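PDB 3QFH: epidermin leader peptide processing serine protease EpiP from Staphylococcus aureus subsp. aureus, which probably cleaves the leader peptide from the precursor of the lantibiotic epidermin, acting as a subtilisin-like serine endopeptidase. Local coordinates for residues G227-N232 / L395-Y400. Residues are numbered along the deposited sequence; the frame is centred on the assembly and turned at random.
Sequences GNQVIN and LIIDKY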
# COMPACT_ATOMS: atom_id res chain seq x y z
N GLY A 227 9.10 -6.88 -12.19
CA GLY A 227 9.18 -8.25 -11.68
C GLY A 227 9.05 -8.43 -10.18
O GLY A 227 9.42 -9.48 -9.65
N ASN A 228 8.53 -7.42 -9.49
CA ASN A 228 8.27 -7.51 -8.06
C ASN A 228 7.00 -8.31 -7.88
O ASN A 228 5.92 -7.84 -8.22
CB ASN A 228 8.04 -6.13 -7.46
CG ASN A 228 9.24 -5.26 -7.56
OD1 ASN A 228 10.21 -5.43 -6.83
ND2 ASN A 228 9.17 -4.27 -8.44
N GLN A 229 7.10 -9.51 -7.35
CA GLN A 229 5.92 -10.34 -7.20
C GLN A 229 5.02 -9.98 -6.04
O GLN A 229 3.90 -10.46 -5.98
CB GLN A 229 6.28 -11.83 -7.18
CG GLN A 229 6.59 -12.39 -8.57
CD GLN A 229 6.50 -13.90 -8.59
OE1 GLN A 229 7.31 -14.58 -7.98
NE2 GLN A 229 5.51 -14.42 -9.30
N VAL A 230 5.51 -9.18 -5.10
CA VAL A 230 4.67 -8.69 -3.99
C VAL A 230 4.73 -7.17 -4.03
O VAL A 230 5.79 -6.58 -4.04
CB VAL A 230 5.13 -9.23 -2.62
CG1 VAL A 230 4.24 -8.66 -1.48
CG2 VAL A 230 5.13 -10.76 -2.60
N ILE A 231 3.56 -6.53 -4.03
CA ILE A 231 3.45 -5.08 -4.11
C ILE A 231 2.66 -4.60 -2.90
O ILE A 231 1.48 -4.95 -2.75
CB ILE A 231 2.72 -4.65 -5.41
CG1 ILE A 231 3.44 -5.18 -6.65
CG2 ILE A 231 2.61 -3.12 -5.46
CD1 ILE A 231 2.71 -4.91 -8.01
N ASN A 232 3.32 -3.81 -2.06
CA ASN A 232 2.72 -3.30 -0.81
C ASN A 232 2.20 -1.89 -0.97
O ASN A 232 2.96 -0.98 -1.31
CB ASN A 232 3.79 -3.35 0.30
CG ASN A 232 3.25 -3.02 1.67
OD1 ASN A 232 2.87 -3.92 2.43
ND2 ASN A 232 3.18 -1.73 1.98
N LEU A 395 8.27 -14.59 1.60
CA LEU A 395 8.87 -15.79 2.21
C LEU A 395 8.21 -17.08 1.73
O LEU A 395 8.90 -18.07 1.47
CB LEU A 395 8.77 -15.72 3.73
CG LEU A 395 9.56 -14.62 4.45
CD1 LEU A 395 9.29 -14.70 5.96
CD2 LEU A 395 11.05 -14.75 4.15
N ILE A 396 6.89 -17.05 1.62
CA ILE A 396 6.11 -18.21 1.19
C ILE A 396 6.41 -18.57 -0.27
O ILE A 396 6.60 -19.73 -0.62
CB ILE A 396 4.61 -17.96 1.41
CG1 ILE A 396 4.30 -17.95 2.91
CG2 ILE A 396 3.78 -19.04 0.70
CD1 ILE A 396 2.96 -17.29 3.27
N ILE A 397 6.48 -17.56 -1.12
CA ILE A 397 6.80 -17.78 -2.53
C ILE A 397 8.19 -18.43 -2.68
O ILE A 397 8.39 -19.38 -3.46
CB ILE A 397 6.72 -16.46 -3.34
CG1 ILE A 397 5.26 -15.98 -3.40
CG2 ILE A 397 7.24 -16.68 -4.78
CD1 ILE A 397 5.07 -14.50 -3.89
N ASP A 398 9.15 -17.93 -1.91
CA ASP A 398 10.51 -18.48 -1.99
C ASP A 398 10.62 -19.88 -1.31
O ASP A 398 11.27 -20.78 -1.83
CB ASP A 398 11.52 -17.50 -1.39
CG ASP A 398 11.61 -16.19 -2.17
OD1 ASP A 398 11.07 -16.14 -3.30
OD2 ASP A 398 12.20 -15.21 -1.65
N LYS A 399 9.94 -20.05 -0.19
CA LYS A 399 9.99 -21.31 0.55
C LYS A 399 9.40 -22.49 -0.21
O LYS A 399 9.97 -23.56 -0.21
CB LYS A 399 9.26 -21.17 1.89
CG LYS A 399 9.35 -22.37 2.83
CD LYS A 399 10.73 -22.50 3.51
CE LYS A 399 10.74 -23.66 4.48
NZ LYS A 399 11.94 -23.66 5.37
N TYR A 400 8.28 -22.28 -0.89
CA TYR A 400 7.58 -23.37 -1.59
C TYR A 400 7.69 -23.28 -3.11
O TYR A 400 7.09 -24.07 -3.82
CB TYR A 400 6.10 -23.41 -1.13
CG TYR A 400 5.99 -23.52 0.36
CD1 TYR A 400 5.79 -22.39 1.14
CD2 TYR A 400 6.17 -24.73 1.01
CE1 TYR A 400 5.70 -22.47 2.53
CE2 TYR A 400 6.10 -24.82 2.41
CZ TYR A 400 5.86 -23.68 3.16
OH TYR A 400 5.78 -23.72 4.53
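The amide nitrogen NE2 of Gln-229 is gripped by two backbone carbonyls, those of Glu-403 and Lys-271, which probably helps hold the side chain of Gln-229 beside Ile-397. OE1 of Gln-229 lies 3.8 Å from the CG2 methyl of Ile-397, a van der Waals contact in which the two side chains run at a slant to each other. The second branch of the same isoleucine serves the strand: CD1 packs against CG2 of Val-230 at 4.0 Å, the two side chains sliding past one another in opposite senses. Ile-397 can meet both residues because, with CG1 anti to the carbonyl carbon (chi1 -67°) and CD1 extended beyond it, the CD1 methyl reaches Val-230 while CG2 faces Gln-229. Val-230 belongs to strand 230-233, in the middle of the parallel sheet of the subtilisin-like fold, while Ile-397 lies near the C-terminal end of helix 382-400, which packs against that sheet; Ser-390 and Leu-393 of the same helix also touch Val-230. With only 109 Å² buried in all and the nearest CA atoms, those of Gln-229 and Ile-397, 8.8 Å apart, the two segments meet here through side chains alone, by van der Waals contact and without directional bonds.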